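Alpha-glucosidase (Pseudoalteromonas sp. K8, PDB 5HQA) hydrolyses alpha-glucosidic bonds as a chloride-activated family 97 glycoside hydrolase that carries a calcium ion in its active site. Local coordinates at residues 259-264 and 450-455; 307-312 and 384-389; 372-377 and 431-436. One frame throughout, in Å; residues are numbered along the deposited sequence.

In the fold
All three contacts are buried and belong to the (beta/alpha)8-type catalytic barrel, but they sample different layers of it. Contact 1 is apolar packing at the foot of strand 451-454, whose far end delivers Glu455 to the calcium ion. Contact 2 lies inside the barrel, where Glu311, just past strand 307-310, and Lys386 of strand 384-388 form a salt bridge and both bind the sugar analogue. Contact 3 faces outward and packs helix 363-379 against strand 432-435 through apolar side chains. Strand 432-435 runs between strands 384-388 and 451-454, so it ties the three together; Asn450 O and Ile433 N are 2.9 Å apart, as are Thr387 O and His436 N.

Contact 1: 259-264 and 450-455. With CA (calcium ion), chain C; AC1 (4,6-dideoxy-4-{[(1S,4R,5S,6S)-4,5,6-trihydroxy-3-(hydroxymethyl)cyclohex-2-en-1-yl]amino}-alpha-D-glucopyranose), chain B; FMT (formic acid), chain L.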
# COMPACT_ATOMS: atom_id res chain seq x y z
N SER A 259 2.85 14.34 16.12
CA SER A 259 3.67 15.31 15.42
C SER A 259 5.10 14.83 15.22
O SER A 259 5.83 15.40 14.39
CB SER A 259 3.65 16.65 16.17
OG SER A 259 4.15 16.49 17.48
N TRP A 260 5.52 13.79 15.94
CA TRP A 260 6.85 13.21 15.77
C TRP A 260 6.96 12.31 14.54
O TRP A 260 8.06 11.83 14.25
CB TRP A 260 7.23 12.41 17.01
CG TRP A 260 6.17 11.43 17.48
CD1 TRP A 260 5.17 11.68 18.39
CD2 TRP A 260 6.02 10.06 17.08
NE1 TRP A 260 4.41 10.54 18.57
CE2 TRP A 260 4.92 9.54 17.79
CE3 TRP A 260 6.72 9.23 16.20
CZ2 TRP A 260 4.49 8.22 17.63
CZ3 TRP A 260 6.29 7.92 16.05
CH2 TRP A 260 5.19 7.43 16.76
N VAL A 261 5.86 12.06 13.85
CA VAL A 261 5.88 11.37 12.56
C VAL A 261 6.05 12.43 11.48
O VAL A 261 5.21 13.33 11.34
CB VAL A 261 4.59 10.57 12.34
CG1 VAL A 261 4.63 9.88 10.99
CG2 VAL A 261 4.39 9.55 13.46
N LYS A 262 7.14 12.34 10.71
CA LYS A 262 7.55 13.39 9.78
C LYS A 262 7.57 12.88 8.35
O LYS A 262 8.52 12.17 7.95
CB LYS A 262 8.94 13.93 10.14
CG LYS A 262 9.08 14.48 11.57
CD LYS A 262 8.18 15.69 11.82
CE LYS A 262 8.77 16.60 12.89
NZ LYS A 262 9.63 15.84 13.85
N PRO A 263 6.58 13.22 7.52
CA PRO A 263 6.69 12.93 6.09
C PRO A 263 7.90 13.64 5.50
O PRO A 263 8.28 14.73 5.94
CB PRO A 263 5.38 13.48 5.51
CG PRO A 263 4.45 13.57 6.68
CD PRO A 263 5.33 13.91 7.85
N GLY A 264 8.51 13.03 4.49
CA GLY A 264 9.65 13.66 3.87
C GLY A 264 10.29 12.75 2.84
O GLY A 264 9.80 11.67 2.55
N ASN A 450 2.02 6.08 12.98
CA ASN A 450 3.44 5.85 12.74
C ASN A 450 3.69 4.71 11.77
O ASN A 450 4.84 4.46 11.41
CB ASN A 450 4.19 5.59 14.05
CG ASN A 450 3.82 4.27 14.66
OD1 ASN A 450 2.65 3.90 14.70
ND2 ASN A 450 4.82 3.53 15.12
N TRP A 451 2.64 4.01 11.33
CA TRP A 451 2.78 2.98 10.29
C TRP A 451 2.67 3.69 8.94
O TRP A 451 1.62 3.73 8.31
CB TRP A 451 1.72 1.90 10.45
CG TRP A 451 2.16 0.57 9.89
CD1 TRP A 451 3.27 0.32 9.13
CD2 TRP A 451 1.52 -0.70 10.09
NE1 TRP A 451 3.35 -1.02 8.83
CE2 TRP A 451 2.29 -1.67 9.41
CE3 TRP A 451 0.37 -1.11 10.78
CZ2 TRP A 451 1.95 -3.02 9.40
CZ3 TRP A 451 0.04 -2.46 10.77
CH2 TRP A 451 0.83 -3.40 10.09
N ILE A 452 3.79 4.27 8.51
CA ILE A 452 3.71 5.32 7.49
C ILE A 452 3.62 4.76 6.08
O ILE A 452 2.96 5.36 5.22
CB ILE A 452 4.88 6.30 7.64
CG1 ILE A 452 6.22 5.58 7.61
CG2 ILE A 452 4.73 7.09 8.92
CD1 ILE A 452 7.41 6.51 7.65
N THR A 453 4.23 3.61 5.80
CA THR A 453 4.21 3.09 4.44
C THR A 453 4.64 1.63 4.47
O THR A 453 5.01 1.09 5.51
CB THR A 453 5.10 3.95 3.52
OG1 THR A 453 4.80 3.66 2.14
CG2 THR A 453 6.59 3.70 3.78
N ARG A 454 4.57 0.99 3.31
CA ARG A 454 4.99 -0.40 3.18
C ARG A 454 5.24 -0.70 1.71
O ARG A 454 4.90 0.09 0.83
CB ARG A 454 3.94 -1.36 3.75
CG ARG A 454 2.71 -1.55 2.85
CD ARG A 454 1.55 -2.12 3.66
NE ARG A 454 1.17 -1.20 4.73
CZ ARG A 454 0.73 -1.58 5.93
NH1 ARG A 454 0.60 -2.87 6.22
NH2 ARG A 454 0.41 -0.65 6.83
N GLU A 455 5.85 -1.85 1.46
CA GLU A 455 6.06 -2.29 0.09
C GLU A 455 4.87 -3.15 -0.34
O GLU A 455 3.82 -2.61 -0.70
CB GLU A 455 7.40 -3.01 -0.04
CG GLU A 455 7.87 -3.20 -1.47
CD GLU A 455 9.24 -3.86 -1.53
OE1 GLU A 455 9.40 -4.98 -0.99
OE2 GLU A 455 10.16 -3.24 -2.09
CA CA C . 11.00 -6.59 -1.34
C1 AC1 B . 13.98 -11.39 -2.62
O2 AC1 B . 11.60 -11.47 -2.84
C2 AC1 B . 12.66 -10.84 -2.10
C4A AC1 B . 15.86 -4.57 0.74
C3 AC1 B . 12.60 -9.34 -2.21
O3 AC1 B . 11.32 -8.86 -1.78
C4 AC1 B . 13.72 -8.73 -1.42
N4A AC1 B . 13.58 -7.25 -1.23
C5 AC1 B . 14.92 -9.08 -2.29
O5 AC1 B . 15.14 -10.55 -2.18
C6 AC1 B . 16.19 -8.38 -1.92
C1B AC1 B . 13.76 -6.77 0.19
C2B AC1 B . 13.49 -5.13 0.27
O2B AC1 B . 12.24 -4.86 -0.37
C3B AC1 B . 14.57 -4.40 -0.25
O3B AC1 B . 14.30 -2.98 -0.36
O4 AC1 B . 17.00 -3.96 0.16
C5B AC1 B . 16.16 -5.95 1.04
C7B AC1 B . 15.02 -7.09 0.76
C6B AC1 B . 17.22 -6.22 2.12
O6B AC1 B . 16.65 -5.92 3.36
C FMT L . 2.89 8.70 21.43
O1 FMT L . 3.39 7.57 21.42
O2 FMT L . 2.36 9.23 20.45
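Val261 and Ile452 meet through single methyl groups, CG1 of Val261 lying 3.5 Å from CG2 of Ile452, a close fit for two carbons, while the side chains run antiparallel to each other. The other methyl of Val261, CG2, stays near the Asn450 backbone, 3.9 Å from its CA, and also covers part of one face of the Trp260 indole. CG of Trp260 sits between its backbone N and carbonyl carbon (chi1 49°), and from there the indole extends to Asn450, whose CB meets CH2 of Trp260 obliquely at 3.4 Å; ring and amide planes stand 61° apart. Branched aliphatic residues and a broad indole suit this apolar filling. It lies at the N-terminal end of a TIM-type barrel, where the loop before strand 264-269 packs beneath strand 451-454. In the second shell, Asn450 ND2 is held by the carbonyl oxygens of Ile431 and Val423, which fixes the amide while its CB serves the packing. Trp260 has a cation-pi partner in Lys430, and its NE1 donates to O2 of a formic acid molecule, probably from the crystallisation liquor, at 3.1 Å. At the strand's other end, Glu455 OE1 binds the calcium ion at 2.3 Å, beside Glu154, Glu437 and Glu461.

Contact 2: 307-312 and 384-389. With AC1 (4,6-dideoxy-4-{[(1S,4R,5S,6S)-4,5,6-trihydroxy-3-(hydroxymethyl)cyclohex-2-en-1-yl]amino}-alpha-D-glucopyranose), chain B.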
# COMPACT_ATOMS: atom_id res chain seq x y z
N GLY A 307 16.65 12.16 5.58
CA GLY A 307 17.28 11.01 6.20
C GLY A 307 18.03 10.17 5.20
O GLY A 307 17.86 10.30 3.98
N VAL A 308 18.87 9.29 5.74
CA VAL A 308 19.65 8.33 4.95
C VAL A 308 19.36 6.94 5.49
O VAL A 308 19.70 6.63 6.64
CB VAL A 308 21.15 8.63 5.00
CG1 VAL A 308 21.93 7.54 4.28
CG2 VAL A 308 21.45 10.01 4.42
N LEU A 309 18.72 6.11 4.67
CA LEU A 309 18.61 4.69 4.98
C LEU A 309 19.95 4.01 4.75
O LEU A 309 20.63 4.27 3.76
CB LEU A 309 17.55 4.04 4.08
CG LEU A 309 17.47 2.50 4.07
CD1 LEU A 309 16.86 1.96 5.38
CD2 LEU A 309 16.68 2.01 2.85
N VAL A 310 20.34 3.12 5.67
CA VAL A 310 21.56 2.34 5.50
C VAL A 310 21.25 0.88 5.81
O VAL A 310 20.87 0.55 6.94
CB VAL A 310 22.71 2.83 6.39
CG1 VAL A 310 23.94 2.00 6.13
CG2 VAL A 310 23.01 4.30 6.13
N GLU A 311 21.40 0.01 4.80
CA GLU A 311 21.22 -1.42 4.97
C GLU A 311 22.57 -2.12 5.04
O GLU A 311 23.53 -1.72 4.38
CB GLU A 311 20.38 -2.02 3.83
CG GLU A 311 19.02 -1.40 3.72
CD GLU A 311 18.11 -2.13 2.76
OE1 GLU A 311 18.57 -3.07 2.08
OE2 GLU A 311 16.91 -1.76 2.68
N GLY A 312 22.63 -3.18 5.84
CA GLY A 312 23.87 -3.90 6.04
C GLY A 312 24.73 -3.36 7.16
O GLY A 312 25.93 -3.64 7.19
N GLN A 384 12.81 6.78 12.08
CA GLN A 384 12.13 5.91 11.12
C GLN A 384 12.96 4.65 10.94
O GLN A 384 14.19 4.72 10.92
CB GLN A 384 11.92 6.60 9.75
CG GLN A 384 11.09 7.87 9.84
CD GLN A 384 10.94 8.63 8.51
OE1 GLN A 384 11.66 8.36 7.53
NE2 GLN A 384 10.01 9.59 8.48
N VAL A 385 12.28 3.51 10.82
CA VAL A 385 12.93 2.22 10.64
C VAL A 385 12.23 1.47 9.51
O VAL A 385 11.00 1.39 9.48
CB VAL A 385 12.92 1.38 11.93
CG1 VAL A 385 13.45 -0.03 11.67
CG2 VAL A 385 13.75 2.06 13.01
N LYS A 386 13.02 0.97 8.56
CA LYS A 386 12.54 0.07 7.52
C LYS A 386 12.72 -1.36 8.01
O LYS A 386 13.83 -1.74 8.39
CB LYS A 386 13.32 0.30 6.22
CG LYS A 386 12.99 -0.66 5.10
CD LYS A 386 13.83 -0.32 3.87
CE LYS A 386 13.64 -1.35 2.76
NZ LYS A 386 14.54 -1.06 1.63
N THR A 387 11.63 -2.13 8.03
CA THR A 387 11.69 -3.53 8.43
C THR A 387 11.55 -4.43 7.20
O THR A 387 11.12 -3.99 6.13
CB THR A 387 10.58 -3.87 9.44
OG1 THR A 387 9.30 -3.59 8.85
CG2 THR A 387 10.76 -3.04 10.72
N GLY A 388 11.94 -5.68 7.36
CA GLY A 388 11.95 -6.60 6.24
C GLY A 388 11.71 -8.01 6.70
O GLY A 388 12.13 -8.41 7.79
N TYR A 389 11.01 -8.79 5.87
CA TYR A 389 10.62 -10.15 6.21
C TYR A 389 10.86 -11.07 5.01
O TYR A 389 9.96 -11.77 4.54
CB TYR A 389 9.16 -10.18 6.68
CG TYR A 389 8.93 -9.31 7.91
CD1 TYR A 389 8.75 -7.94 7.79
CD2 TYR A 389 8.91 -9.87 9.18
CE1 TYR A 389 8.57 -7.13 8.91
CE2 TYR A 389 8.72 -9.07 10.32
CZ TYR A 389 8.54 -7.71 10.17
OH TYR A 389 8.34 -6.90 11.27
C1 AC1 B . 13.98 -11.39 -2.62
O2 AC1 B . 11.60 -11.47 -2.84
C2 AC1 B . 12.66 -10.84 -2.10
C4A AC1 B . 15.86 -4.57 0.74
C3 AC1 B . 12.60 -9.34 -2.21
O3 AC1 B . 11.32 -8.86 -1.78
C4 AC1 B . 13.72 -8.73 -1.42
N4A AC1 B . 13.58 -7.25 -1.23
C5 AC1 B . 14.92 -9.08 -2.29
O5 AC1 B . 15.14 -10.55 -2.18
C6 AC1 B . 16.19 -8.38 -1.92
C1B AC1 B . 13.76 -6.77 0.19
C2B AC1 B . 13.49 -5.13 0.27
O2B AC1 B . 12.24 -4.86 -0.37
C3B AC1 B . 14.57 -4.40 -0.25
O3B AC1 B . 14.30 -2.98 -0.36
O4 AC1 B . 17.00 -3.96 0.16
C5B AC1 B . 16.16 -5.95 1.04
C7B AC1 B . 15.02 -7.09 0.76
C6B AC1 B . 17.22 -6.22 2.12
O6B AC1 B . 16.65 -5.92 3.36
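Leu309 and Lys386 stand at the point where the backbones come nearest, their CA atoms 8.0 Å apart. Strands 307-310 and 384-388 run parallel but are not neighbours in the sheet: strand 352-358 lies between them, and the curl of the sheet turns both residues toward each other across the barrel interior. The side chain of Leu309 lies roughly perpendicular to that of Lys386, with CD2 of Leu309 3.8 Å from CD of Lys386. Leucine thus offers a greasy flank to the lysine's methylenes. Lys386 is fully stretched, its CG anti to the backbone N (chi1 175°) and every later torsion near 180°, which carries the ammonium group away from the strand toward the sugar-binding mouth of the barrel. There NZ of Lys386 makes a salt bridge of 2.7 Å with OE2 of Glu311, which it meets nearly in line with the C-O bond. The same NZ donates to O3B of the bound acarbose unit at 2.8 Å. The other carboxylate oxygen, OE1 of Glu311, accepts from hydroxyl O4 at 2.6 Å and also from NE1 of Trp280. Carboxylate and ammonium group therefore hold each other in place while gripping two adjacent hydroxyls of the cyclohexene ring. Glu311, just past its strand, and the long Lys386 thus both reach the C-terminal mouth of the barrel, where TIM-barrel enzymes have their active sites.

Contact 3: 372-377 and 431-436; sequences DAFALY and ISINTH. With AC1 (4,6-dideoxy-4-{[(1S,4R,5S,6S)-4,5,6-trihydroxy-3-(hydroxymethyl)cyclohex-2-en-1-yl]amino}-alpha-D-glucopyranose), chain B.
O2B of the bound acarbose unit is gripped from two quarters: the calcium ion coordinates it, and His436 ND1 donates to it at 2.7 Å in a nearly straight bond of 172°. The acceptor lies in the plane of the imidazole, at its edge. His436 follows strand 432-435 at the catalytic end of the TIM-type barrel, and Asp489 positions it, since OD2 of Asp489 takes up both NE2 of His436 and ND2 of Asn434. The outer side of the same strand is wholly different, for here helix 363-379 is laid against the sheet by apolar groups. Ile431 puts its CD1 between two residues one helical turn apart, 3.8 Å from CD1 of Phe374 and 3.9 Å from CB of Tyr377. Its CG1 lies anti to the carbonyl carbon (chi1 -68°) and the chain then runs on extended, which thrusts the terminal methyl out to the helix. Ile433 bends instead at chi2, and its CD1 approaches CZ of Phe374 at 4.1 Å. The two isoleucines thus place their end methyls at different points of the phenyl ring, both obliquely, and Asn422 and Ala426 of helix 413-428 also touch Phe374. Tyr377 runs along the same layer toward strand 352-358: its ring lies near that of His357, planes about 10° apart, and its OH is hydrogen-bonded to the backbone N of His356.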
# COMPACT_ATOMS: atom_id res chain seq x y z
N ASP A 372 15.51 -4.08 22.75
CA ASP A 372 16.87 -3.54 22.75
C ASP A 372 17.17 -2.79 21.46
O ASP A 372 17.87 -1.77 21.47
CB ASP A 372 17.88 -4.66 22.96
CG ASP A 372 17.81 -5.27 24.36
OD1 ASP A 372 17.30 -4.61 25.28
OD2 ASP A 372 18.28 -6.42 24.53
N ALA A 373 16.66 -3.29 20.32
CA ALA A 373 16.93 -2.65 19.04
C ALA A 373 16.32 -1.25 18.98
O ALA A 373 16.97 -0.30 18.52
CB ALA A 373 16.39 -3.52 17.90
N PHE A 374 15.08 -1.10 19.44
CA PHE A 374 14.44 0.21 19.40
C PHE A 374 15.03 1.15 20.44
O PHE A 374 15.12 2.36 20.20
CB PHE A 374 12.92 0.07 19.58
CG PHE A 374 12.20 -0.41 18.33
CD1 PHE A 374 12.64 -0.04 17.07
CD2 PHE A 374 11.07 -1.22 18.43
CE1 PHE A 374 11.98 -0.48 15.93
CE2 PHE A 374 10.41 -1.66 17.29
CZ PHE A 374 10.87 -1.29 16.03
N ALA A 375 15.44 0.61 21.60
CA ALA A 375 16.12 1.45 22.58
C ALA A 375 17.41 2.02 22.00
O ALA A 375 17.72 3.20 22.19
CB ALA A 375 16.41 0.65 23.84
N LEU A 376 18.17 1.19 21.27
CA LEU A 376 19.39 1.67 20.63
C LEU A 376 19.06 2.78 19.63
O LEU A 376 19.72 3.82 19.60
CB LEU A 376 20.11 0.52 19.93
CG LEU A 376 21.25 0.93 19.00
CD1 LEU A 376 22.35 1.65 19.77
CD2 LEU A 376 21.81 -0.28 18.26
N TYR A 377 18.03 2.56 18.81
CA TYR A 377 17.68 3.56 17.82
C TYR A 377 17.17 4.84 18.46
O TYR A 377 17.52 5.94 18.02
CB TYR A 377 16.66 2.97 16.86
CG TYR A 377 17.29 2.25 15.69
CD1 TYR A 377 18.62 2.45 15.35
CD2 TYR A 377 16.54 1.38 14.91
CE1 TYR A 377 19.19 1.80 14.26
CE2 TYR A 377 17.09 0.74 13.82
CZ TYR A 377 18.41 0.94 13.50
OH TYR A 377 18.93 0.28 12.40
N ILE A 431 9.14 6.04 17.00
CA ILE A 431 9.71 5.53 15.75
C ILE A 431 8.57 5.15 14.82
O ILE A 431 7.60 4.50 15.24
CB ILE A 431 10.64 4.34 16.02
CG1 ILE A 431 11.90 4.82 16.77
CG2 ILE A 431 10.99 3.60 14.72
CD1 ILE A 431 12.82 3.71 17.22
N SER A 432 8.69 5.55 13.55
CA SER A 432 7.76 5.18 12.49
C SER A 432 8.34 4.02 11.68
O SER A 432 9.56 3.87 11.56
CB SER A 432 7.49 6.36 11.56
OG SER A 432 6.84 7.39 12.28
N ILE A 433 7.44 3.21 11.10
CA ILE A 433 7.79 1.93 10.51
C ILE A 433 7.41 1.93 9.03
O ILE A 433 6.29 2.30 8.67
CB ILE A 433 7.11 0.76 11.25
CG1 ILE A 433 7.65 0.65 12.67
CG2 ILE A 433 7.35 -0.56 10.51
CD1 ILE A 433 9.15 0.37 12.74
N ASN A 434 8.36 1.50 8.20
CA ASN A 434 8.18 1.26 6.77
C ASN A 434 8.40 -0.23 6.55
O ASN A 434 9.54 -0.70 6.64
CB ASN A 434 9.18 2.12 5.98
CG ASN A 434 9.36 1.69 4.53
OD1 ASN A 434 8.54 0.96 3.97
ND2 ASN A 434 10.43 2.18 3.91
N THR A 435 7.33 -0.99 6.30
CA THR A 435 7.40 -2.45 6.32
C THR A 435 7.56 -3.01 4.91
O THR A 435 6.66 -2.85 4.08
CB THR A 435 6.14 -3.06 6.93
OG1 THR A 435 5.85 -2.44 8.19
CG2 THR A 435 6.33 -4.57 7.14
N HIS A 436 8.68 -3.69 4.65
CA HIS A 436 8.81 -4.48 3.43
C HIS A 436 8.48 -5.94 3.70
O HIS A 436 8.64 -6.43 4.83
CB HIS A 436 10.21 -4.32 2.82
CG HIS A 436 10.38 -3.00 2.13
ND1 HIS A 436 11.00 -2.87 0.90
CD2 HIS A 436 9.98 -1.75 2.48
CE1 HIS A 436 10.98 -1.59 0.53
NE2 HIS A 436 10.38 -0.90 1.48
C1 AC1 B . 13.98 -11.39 -2.62
O2 AC1 B . 11.60 -11.47 -2.84
C2 AC1 B . 12.66 -10.84 -2.10
C4A AC1 B . 15.86 -4.57 0.74
C3 AC1 B . 12.60 -9.34 -2.21
O3 AC1 B . 11.32 -8.86 -1.78
C4 AC1 B . 13.72 -8.73 -1.42
N4A AC1 B . 13.58 -7.25 -1.23
C5 AC1 B . 14.92 -9.08 -2.29
O5 AC1 B . 15.14 -10.55 -2.18
C6 AC1 B . 16.19 -8.38 -1.92
C1B AC1 B . 13.76 -6.77 0.19
C2B AC1 B . 13.49 -5.13 0.27
O2B AC1 B . 12.24 -4.86 -0.37
C3B AC1 B . 14.57 -4.40 -0.25
O3B AC1 B . 14.30 -2.98 -0.36
O4 AC1 B . 17.00 -3.96 0.16
C5B AC1 B . 16.16 -5.95 1.04
C7B AC1 B . 15.02 -7.09 0.76
C6B AC1 B . 17.22 -6.22 2.12
O6B AC1 B . 16.65 -5.92 3.36